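Local coordinates for uncharacterized conserved protein (Methanopyrus kandleri AV19, PDB 2QYA), which is of unknown function but belongs to the DUF424 family of conserved proteins and folds around a mixed beta-sheet with two helices, at residues G78-A81 with C82-V85. The protein carries 2 engineered substitutions. Sequence-based numbering, arbitrary orientation.
Sequences GELA and CSVV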
ATOM      1  N   GLY A  78       2.680  -3.729 -17.320  1.00 39.98           N
ATOM      2  CA  GLY A  78       2.294  -4.300 -18.613  1.00 40.49           C
ATOM      3  C   GLY A  78       1.415  -3.393 -19.449  1.00 41.53           C
ATOM      4  O   GLY A  78       0.732  -2.502 -18.944  1.00 40.86           O
ATOM      5  N   GLU A  79       1.433  -3.647 -20.752  1.00 42.99           N
ATOM      6  CA  GLU A  79       0.701  -2.868 -21.741  1.00 44.47           C
ATOM      7  C   GLU A  79      -0.799  -2.909 -21.504  1.00 43.44           C
ATOM      8  O   GLU A  79      -1.458  -1.882 -21.470  1.00 43.80           O
ATOM      9  CB  GLU A  79       1.046  -3.404 -23.142  1.00 44.58           C
ATOM     10  CG  GLU A  79       0.210  -2.836 -24.273  1.00 48.29           C
ATOM     11  CD  GLU A  79       0.820  -3.108 -25.645  1.00 48.34           C
ATOM     12  OE1 GLU A  79       1.689  -4.015 -25.755  1.00 50.70           O
ATOM     13  OE2 GLU A  79       0.418  -2.407 -26.613  1.00 54.97           O
ATOM     14  N   LEU A  80      -1.344  -4.113 -21.348  1.00 43.37           N
ATOM     15  CA  LEU A  80      -2.758  -4.278 -21.042  1.00 41.93           C
ATOM     16  C   LEU A  80      -3.110  -3.683 -19.686  1.00 40.93           C
ATOM     17  O   LEU A  80      -4.097  -2.972 -19.571  1.00 41.08           O
ATOM     18  CB  LEU A  80      -3.117  -5.778 -21.072  1.00 43.35           C
ATOM     19  CG  LEU A  80      -4.582  -6.134 -21.310  1.00 44.03           C
ATOM     20  CD1 LEU A  80      -4.984  -5.710 -22.734  1.00 46.08           C
ATOM     21  CD2 LEU A  80      -4.864  -7.640 -21.063  1.00 41.68           C
ATOM     22  N   ALA A  81      -2.312  -3.968 -18.661  1.00 40.17           N
ATOM     23  CA  ALA A  81      -2.548  -3.395 -17.311  1.00 40.03           C
ATOM     24  C   ALA A  81      -2.560  -1.860 -17.270  1.00 40.07           C
ATOM     25  O   ALA A  81      -3.380  -1.251 -16.576  1.00 39.87           O
ATOM     26  CB  ALA A  81      -1.533  -3.945 -16.283  1.00 38.95           C
ATOM     27  N   CYS A  82      -1.667  -1.226 -18.017  1.00 39.81           N
ATOM     28  CA  CYS A  82      -1.662   0.236 -18.012  1.00 40.11           C
ATOM     29  C   CYS A  82      -2.837   0.802 -18.806  1.00 40.48           C
ATOM     30  O   CYS A  82      -3.409   1.845 -18.435  1.00 40.12           O
ATOM     31  CB  CYS A  82      -0.313   0.773 -18.464  1.00 39.95           C
ATOM     32  SG  CYS A  82       0.940   0.374 -17.232  1.00 41.45           S
ATOM     33  N   SER A  83      -3.228   0.081 -19.855  1.00 40.45           N
ATOM     34  CA  SER A  83      -4.381   0.461 -20.667  1.00 41.54           C
ATOM     35  C   SER A  83      -5.653   0.370 -19.844  1.00 40.53           C
ATOM     36  O   SER A  83      -6.587   1.127 -20.060  1.00 40.57           O
ATOM     37  CB  SER A  83      -4.474  -0.410 -21.934  1.00 41.64           C
ATOM     38  OG  SER A  83      -5.248  -1.573 -21.687  1.00 45.50           O
ATOM     39  N   VAL A  84      -5.671  -0.554 -18.883  1.00 40.35           N
ATOM     40  CA  VAL A  84      -6.761  -0.641 -17.906  1.00 39.53           C
ATOM     41  C   VAL A  84      -6.824   0.615 -17.052  1.00 40.35           C
ATOM     42  O   VAL A  84      -7.905   1.145 -16.802  1.00 40.46           O
ATOM     43  CB  VAL A  84      -6.622  -1.892 -16.973  1.00 39.63           C
ATOM     44  CG1 VAL A  84      -7.607  -1.799 -15.792  1.00 37.87           C
ATOM     45  CG2 VAL A  84      -6.867  -3.191 -17.766  1.00 38.09           C
ATOM     46  N   VAL A  85      -5.670   1.078 -16.575  1.00 41.39           N
ATOM     47  CA  VAL A  85      -5.644   2.278 -15.738  1.00 42.73           C
ATOM     48  C   VAL A  85      -6.162   3.495 -16.531  1.00 43.46           C
ATOM     49  O   VAL A  85      -6.946   4.285 -16.004  1.00 43.84           O
ATOM     50  CB  VAL A  85      -4.242   2.530 -15.149  1.00 43.12           C
ATOM     51  CG1 VAL A  85      -4.249   3.798 -14.302  1.00 41.91           C
ATOM     52  CG2 VAL A  85      -3.780   1.318 -14.318  1.00 41.21           C
TER
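Gly78 to Ala81 and Cys82 to Val85 make a local helical contact, the first turns of the short helix 79-87, which directly follows strand 71-77. Four backbone bonds of the i to i+4 kind join them. The first runs from Cys82 N to Gly78 O at 2.9 Å, and the last, from Val85 N to Ala81 O, is longer at 3.3 Å. Leu80 O is gripped twice. Val84 N lies 3.0 Å from Leu80 O. Ser83 OG donates to Leu80 O at 2.8 Å. The hydroxyl comes in from the side, with a C=O...OG angle of 124°. Here chi1 of 90° puts Ser83 OG between its own backbone N and carbonyl carbon, turned back toward the preceding turn. It is a familiar way for a helical serine to satisfy its hydroxyl within the helix.

Gly78 is the N-cap, and its backbone angles call for glycine. Two N-H groups of this first turn find a partner outside the helix: the carboxylate of Asp23, at the end of strand 16-23, takes Leu80 N on OD2 and Ala81 N on OD1. The negative charge probably also suits the helix N-terminus.

Val84 sets CG2 beside its backbone N, 3.3 Å from Leu80 O. Val85 does likewise, with CG2 3.4 Å from Ala81 O. Cys82 SG lies 3.4 Å from Gly78 O. Ala81, Cys82 and Val85 rest on Ala76 of the sheet. Leu80 and Val84 meet Pro52 at the start of helix 52-66, and Val84 also touches Ala55.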